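Local atomic coordinates of sulfate transporter 4.1, chloroplastic (PDB entry 7LHV), a protein that cotransports sulfate with protons across the membrane as an SLC26-family symporter and may help regulate sulfate assimilation. Residues L177-A182 and L381-P386; L183-L188 and P335-I340. All blocks are in the same frame, centred on the assembly; numbering follows the deposited sequence.

In the fold
Helix 173-194 takes part in both contacts, and their centres lie about 11 Å apart. Its earlier turn meets the loop 381-386 in contact 1; its next turns cross the helix that carries 335-340 in contact 2. Leu-181 ties the two together: it touches Pro-386 in contact 1 and sends its CD2 to 4.0 Å from CD1 of Ile-340 in contact 2. Only contact 2 reaches a bound lipid directly, the phosphosphingolipid S1P lying against Pro-335, Ala-338 and Leu-339, whereas the side chain of Leu-181 lies about 11 Å from a bound S1P. All four segments belong to the sulfate permease region; contact 1 is buried, while contact 2 is partly buried and has S1P against one of its helices.

Contact 1: L177-A182 and L381-P386; sequences LAILLA and LFSAYP
The backbone oxygen of Ala-384 is surrounded by apolar groups of helix 177-182: Ala-182 CB lies 3.3 Å from it, Ile-179 CA at 3.7 Å, and Ile-179 CG1 beside it. These are packing contacts and not hydrogen bonds. The ring of Pro-386 lies along one turn of the helix, with CG 3.6 Å from Ala-182 CA; a proline suits the place because it offers a compact apolar ring and has no N-H to satisfy. Ala-182 CB points at the loop and rests 3.7 Å from Pro-386 CD, while Ala-178 CB meets Tyr-385 CB at 3.9 Å. Methyl groups this small let the loop backbone ride close over the helix. Tyr-385 holds CG between its backbone N and carbonyl carbon (chi1 86°), which leads the ring away from the helix, and its hydroxyl is hydrogen-bonded to Ser-156 OG. The loop runs on into strand 388-389, which pairs antiparallel with strand 149-150; such short strands leading into half-helices mark the SLC26 transporter fold. At the other end of the contact Ile-179 extends CG1 and CD1 alongside the loop, CD1 reaching 3.8 Å from Ser-383 CA. An alanine here lacks CG1 and CD1, which would probably leave Ser-383 and the Ala-384 carbonyl without their apolar neighbour. Ser-383 itself has a left-handed backbone (phi 59°), part of the turn that follows helix 365-381.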
loop_
_atom_site.group_PDB
_atom_site.type_symbol
_atom_site.label_atom_id
_atom_site.label_comp_id
_atom_site.label_asym_id
_atom_site.label_seq_id
_atom_site.Cartn_x
_atom_site.Cartn_y
_atom_site.Cartn_z
ATOM N N LEU A 177 29.339 -13.221 -0.927
ATOM C CA LEU A 177 27.994 -12.745 -0.634
ATOM C C LEU A 177 27.806 -11.305 -1.087
ATOM O O LEU A 177 26.753 -10.954 -1.626
ATOM C CB LEU A 177 27.701 -12.888 0.857
ATOM C CG LEU A 177 27.275 -14.282 1.315
ATOM C CD1 LEU A 177 27.239 -14.352 2.829
ATOM C CD2 LEU A 177 25.924 -14.632 0.730
ATOM N N ALA A 178 28.813 -10.453 -0.881
ATOM C CA ALA A 178 28.709 -9.066 -1.327
ATOM C C ALA A 178 28.640 -8.973 -2.848
ATOM O O ALA A 178 27.854 -8.187 -3.395
ATOM C CB ALA A 178 29.885 -8.253 -0.793
ATOM N N ILE A 179 29.452 -9.766 -3.548
ATOM C CA ILE A 179 29.429 -9.745 -5.009
ATOM C C ILE A 179 28.090 -10.253 -5.536
ATOM O O ILE A 179 27.514 -9.683 -6.476
ATOM C CB ILE A 179 30.611 -10.556 -5.565
ATOM C CG1 ILE A 179 31.930 -9.889 -5.182
ATOM C CG2 ILE A 179 30.507 -10.687 -7.066
ATOM C CD1 ILE A 179 33.133 -10.774 -5.369
ATOM N N LEU A 180 27.568 -11.328 -4.941
ATOM C CA LEU A 180 26.255 -11.824 -5.337
ATOM C C LEU A 180 25.168 -10.802 -5.042
ATOM O O LEU A 180 24.216 -10.655 -5.818
ATOM C CB LEU A 180 25.958 -13.143 -4.626
ATOM C CG LEU A 180 24.553 -13.705 -4.837
ATOM C CD1 LEU A 180 24.392 -14.236 -6.247
ATOM C CD2 LEU A 180 24.256 -14.779 -3.815
ATOM N N LEU A 181 25.283 -10.093 -3.918
ATOM C CA LEU A 181 24.324 -9.046 -3.600
ATOM C C LEU A 181 24.362 -7.944 -4.644
ATOM O O LEU A 181 23.317 -7.418 -5.042
ATOM C CB LEU A 181 24.613 -8.484 -2.210
ATOM C CG LEU A 181 23.544 -7.597 -1.585
ATOM C CD1 LEU A 181 22.236 -8.337 -1.514
ATOM C CD2 LEU A 181 23.977 -7.169 -0.200
ATOM N N ALA A 182 25.559 -7.583 -5.104
ATOM C CA ALA A 182 25.671 -6.585 -6.162
ATOM C C ALA A 182 25.016 -7.066 -7.450
ATOM O O ALA A 182 24.323 -6.300 -8.127
ATOM C CB ALA A 182 27.137 -6.234 -6.401
ATOM N N LEU A 381 30.369 -8.853 -11.944
ATOM C CA LEU A 381 31.225 -9.690 -12.773
ATOM C C LEU A 381 32.704 -9.399 -12.567
ATOM O O LEU A 381 33.531 -10.267 -12.861
ATOM C CB LEU A 381 30.873 -9.525 -14.250
ATOM C CG LEU A 381 29.502 -10.033 -14.685
ATOM C CD1 LEU A 381 29.429 -10.097 -16.195
ATOM C CD2 LEU A 381 29.222 -11.392 -14.076
ATOM N N PHE A 382 33.057 -8.217 -12.070
ATOM C CA PHE A 382 34.455 -7.875 -11.824
ATOM C C PHE A 382 34.716 -7.615 -10.344
ATOM O O PHE A 382 35.460 -6.701 -9.979
ATOM C CB PHE A 382 34.878 -6.679 -12.668
ATOM C CG PHE A 382 35.273 -7.043 -14.064
ATOM C CD1 PHE A 382 36.576 -7.398 -14.356
ATOM C CD2 PHE A 382 34.338 -7.043 -15.081
ATOM C CE1 PHE A 382 36.942 -7.738 -15.640
ATOM C CE2 PHE A 382 34.698 -7.382 -16.367
ATOM C CZ PHE A 382 36.001 -7.729 -16.647
ATOM N N SER A 383 34.106 -8.420 -9.472
ATOM C CA SER A 383 34.398 -8.436 -8.036
ATOM C C SER A 383 34.162 -7.072 -7.383
ATOM O O SER A 383 35.071 -6.450 -6.836
ATOM C CB SER A 383 35.829 -8.918 -7.780
ATOM O OG SER A 383 36.100 -10.119 -8.478
ATOM N N ALA A 384 32.910 -6.621 -7.429
ATOM C CA ALA A 384 32.513 -5.380 -6.785
ATOM C C ALA A 384 31.210 -5.581 -6.027
ATOM O O ALA A 384 30.398 -6.438 -6.377
ATOM C CB ALA A 384 32.348 -4.246 -7.798
ATOM N N TYR A 385 31.017 -4.780 -4.989
ATOM C CA TYR A 385 29.812 -4.802 -4.176
ATOM C C TYR A 385 28.969 -3.563 -4.469
ATOM O O TYR A 385 29.478 -2.588 -5.030
ATOM C CB TYR A 385 30.183 -4.912 -2.686
ATOM C CG TYR A 385 30.471 -3.628 -1.944
ATOM C CD1 TYR A 385 31.751 -3.097 -1.906
ATOM C CD2 TYR A 385 29.473 -2.975 -1.237
ATOM C CE1 TYR A 385 32.018 -1.935 -1.211
ATOM C CE2 TYR A 385 29.731 -1.815 -0.543
ATOM C CZ TYR A 385 31.004 -1.301 -0.532
ATOM O OH TYR A 385 31.261 -0.145 0.161
ATOM N N PRO A 386 27.672 -3.568 -4.128
ATOM C CA PRO A 386 26.739 -2.615 -4.752
ATOM C C PRO A 386 27.188 -1.164 -4.633
ATOM O O PRO A 386 27.666 -0.721 -3.586
ATOM C CB PRO A 386 25.435 -2.851 -3.986
ATOM C CG PRO A 386 25.527 -4.217 -3.498
ATOM C CD PRO A 386 26.967 -4.461 -3.191
#

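Contact 2: L183-L188 and P335-I340; sequences LLVGIL and PTSALI. With S1P ((2S,3R,4E)-2-amino-3-hydroxyoctadec-4-en-1-yl dihydrogen phosphate), chain C.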
loop_
_atom_site.group_PDB
_atom_site.type_symbol
_atom_site.label_atom_id
_atom_site.label_comp_id
_atom_site.label_asym_id
_atom_site.label_seq_id
_atom_site.Cartn_x
_atom_site.Cartn_y
_atom_site.Cartn_z
ATOM N N LEU A 183 25.227 -8.337 -7.804
ATOM C CA LEU A 183 24.601 -8.879 -9.011
ATOM C C LEU A 183 23.081 -8.871 -8.903
ATOM O O LEU A 183 22.382 -8.508 -9.857
ATOM C CB LEU A 183 25.103 -10.295 -9.276
ATOM C CG LEU A 183 24.436 -11.018 -10.444
ATOM C CD1 LEU A 183 24.768 -10.333 -11.752
ATOM C CD2 LEU A 183 24.855 -12.473 -10.478
ATOM N N LEU A 184 22.550 -9.277 -7.748
ATOM C CA LEU A 184 21.103 -9.281 -7.559
ATOM C C LEU A 184 20.539 -7.868 -7.603
ATOM O O LEU A 184 19.471 -7.636 -8.180
ATOM C CB LEU A 184 20.748 -9.958 -6.237
ATOM C CG LEU A 184 21.098 -11.440 -6.119
ATOM C CD1 LEU A 184 20.907 -11.909 -4.693
ATOM C CD2 LEU A 184 20.262 -12.264 -7.074
ATOM N N VAL A 185 21.244 -6.909 -6.998
ATOM C CA VAL A 185 20.800 -5.522 -7.038
ATOM C C VAL A 185 20.784 -5.014 -8.470
ATOM O O VAL A 185 19.839 -4.340 -8.895
ATOM C CB VAL A 185 21.687 -4.649 -6.132
ATOM C CG1 VAL A 185 21.524 -3.185 -6.484
ATOM C CG2 VAL A 185 21.342 -4.883 -4.678
ATOM N N GLY A 186 21.824 -5.331 -9.242
ATOM C CA GLY A 186 21.855 -4.906 -10.630
ATOM C C GLY A 186 20.730 -5.504 -11.451
ATOM O O GLY A 186 20.117 -4.818 -12.271
ATOM N N ILE A 187 20.442 -6.789 -11.240
ATOM C CA ILE A 187 19.352 -7.433 -11.971
ATOM C C ILE A 187 18.014 -6.801 -11.605
ATOM O O ILE A 187 17.187 -6.515 -12.480
ATOM C CB ILE A 187 19.359 -8.951 -11.721
ATOM C CG1 ILE A 187 20.371 -9.631 -12.642
ATOM C CG2 ILE A 187 17.979 -9.539 -11.932
ATOM C CD1 ILE A 187 20.641 -11.069 -12.288
ATOM N N LEU A 188 17.780 -6.568 -10.311
ATOM C CA LEU A 188 16.524 -5.945 -9.897
ATOM C C LEU A 188 16.394 -4.537 -10.457
ATOM O O LEU A 188 15.307 -4.133 -10.883
ATOM C CB LEU A 188 16.417 -5.927 -8.374
ATOM C CG LEU A 188 15.973 -7.231 -7.714
ATOM C CD1 LEU A 188 15.972 -7.091 -6.205
ATOM C CD2 LEU A 188 14.603 -7.638 -8.212
ATOM N N PRO A 335 15.523 -9.991 0.174
ATOM C CA PRO A 335 15.031 -8.878 1.006
ATOM C C PRO A 335 16.001 -7.712 1.097
ATOM O O PRO A 335 15.560 -6.561 1.191
ATOM C CB PRO A 335 14.796 -9.538 2.374
ATOM C CG PRO A 335 15.588 -10.798 2.341
ATOM C CD PRO A 335 15.528 -11.255 0.926
ATOM N N THR A 336 17.310 -7.973 1.083
ATOM C CA THR A 336 18.277 -6.879 1.061
ATOM C C THR A 336 18.421 -6.295 -0.341
ATOM O O THR A 336 18.438 -5.071 -0.508
ATOM C CB THR A 336 19.630 -7.359 1.584
ATOM O OG1 THR A 336 19.489 -7.788 2.943
ATOM C CG2 THR A 336 20.641 -6.234 1.528
ATOM N N SER A 337 18.493 -7.158 -1.360
ATOM C CA SER A 337 18.660 -6.691 -2.733
ATOM C C SER A 337 17.546 -5.739 -3.137
ATOM O O SER A 337 17.785 -4.760 -3.852
ATOM C CB SER A 337 18.709 -7.877 -3.693
ATOM O OG SER A 337 19.741 -8.774 -3.340
ATOM N N ALA A 338 16.314 -6.023 -2.713
ATOM C CA ALA A 338 15.225 -5.086 -2.951
ATOM C C ALA A 338 15.458 -3.783 -2.201
ATOM O O ALA A 338 15.381 -2.695 -2.785
ATOM C CB ALA A 338 13.895 -5.716 -2.545
ATOM N N LEU A 339 15.792 -3.880 -0.912
ATOM C CA LEU A 339 15.952 -2.688 -0.085
ATOM C C LEU A 339 16.988 -1.746 -0.678
ATOM O O LEU A 339 16.708 -0.561 -0.910
ATOM C CB LEU A 339 16.338 -3.091 1.336
ATOM C CG LEU A 339 16.717 -1.984 2.314
ATOM C CD1 LEU A 339 15.604 -0.962 2.433
ATOM C CD2 LEU A 339 17.039 -2.583 3.667
ATOM N N ILE A 340 18.182 -2.265 -0.967
ATOM C CA ILE A 340 19.210 -1.454 -1.612
ATOM C C ILE A 340 18.679 -0.867 -2.908
ATOM O O ILE A 340 18.842 0.330 -3.177
ATOM C CB ILE A 340 20.483 -2.290 -1.847
ATOM C CG1 ILE A 340 21.215 -2.533 -0.528
ATOM C CG2 ILE A 340 21.393 -1.603 -2.844
ATOM C CD1 ILE A 340 22.312 -3.559 -0.628
HETATM C C1 S1P C . 11.960 -8.120 8.487
HETATM O O1 S1P C . 12.851 -8.871 9.327
HETATM C C2 S1P C . 12.179 -8.594 7.067
HETATM N N2 S1P C . 13.456 -9.299 6.898
HETATM C C3 S1P C . 12.006 -7.460 6.045
HETATM O O3 S1P C . 11.131 -7.993 5.059
HETATM C C4 S1P C . 13.294 -7.014 5.423
HETATM C C5 S1P C . 13.430 -6.042 4.536
HETATM C C6 S1P C . 12.421 -5.130 3.918
HETATM C C7 S1P C . 12.563 -4.950 2.404
HETATM C C8 S1P C . 11.743 -3.797 1.850
HETATM C C9 S1P C . 11.942 -3.517 0.374
HETATM C C10 S1P C . 11.218 -2.278 -0.124
HETATM C C11 S1P C . 12.112 -1.103 -0.461
HETATM C C12 S1P C . 11.632 0.207 0.110
HETATM C C13 S1P C . 12.667 1.296 0.167
HETATM C C14 S1P C . 13.125 1.615 1.567
HETATM C C15 S1P C . 13.146 3.084 1.925
HETATM C C16 S1P C . 13.564 3.383 3.349
HETATM C C17 S1P C . 12.535 4.049 4.232
HETATM P P22 S1P C . 12.542 -8.783 10.869
HETATM O O23 S1P C . 13.870 -8.556 11.598
HETATM O O24 S1P C . 11.653 -7.573 11.021
HETATM O O25 S1P C . 11.856 -10.017 11.291
#
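Apolar contacts between Val-185 and Ile-340 and between Leu-188 and the turn at Ser-337 and Ala-338 join the two helices. Val-185 and Ile-340 meet through branched ends, their side chains crossing at about a right angle, with the two CG2 methyls 3.8 Å apart. Val-185 places CG1 anti to its backbone N (chi1 163°), which leaves CG2 beside that N, where it also faces Ser-337 O at 3.7 Å. Leu-188 is longer and reaches across to the backbone: its CD1 lies 3.7 Å from Ala-338 N and also touches Ser-337 CB. A leucine suits this place, for it is long enough to lay a methyl against the backbone between Ser-337 and Ala-338.

The polar element is Ser-337, the residue of its helix that comes closest to the other, its CA 4.9 Å from that of Val-185. Its OG sits against Leu-184 CB and CD1 but makes its hydrogen bond backward to Leu-333 O in its own helix, so a hydroxyl in an apolar interface is satisfied without a partner on helix 183-188. Small size lets the backbones draw together here. Pro-335, lacking an N-H, fits the kink in this helix, and the bond from Leu-339 N to Pro-335 O is weak.

Lipid contacts occupy another side of 335-340. Pro-335 O lies 3.6 Å from C7 of S1P, Ala-338 CB touches C9, and Leu-339 CD1 meets C14 at 3.7 Å, so the hydrocarbon chain of the sphingoid base runs along the helix. The segment axes approach to 8.7 Å and cross at -56°: a steep crossing of membrane helices over a small serine, one helix also lining a lipid pocket of this SLC26 transporter.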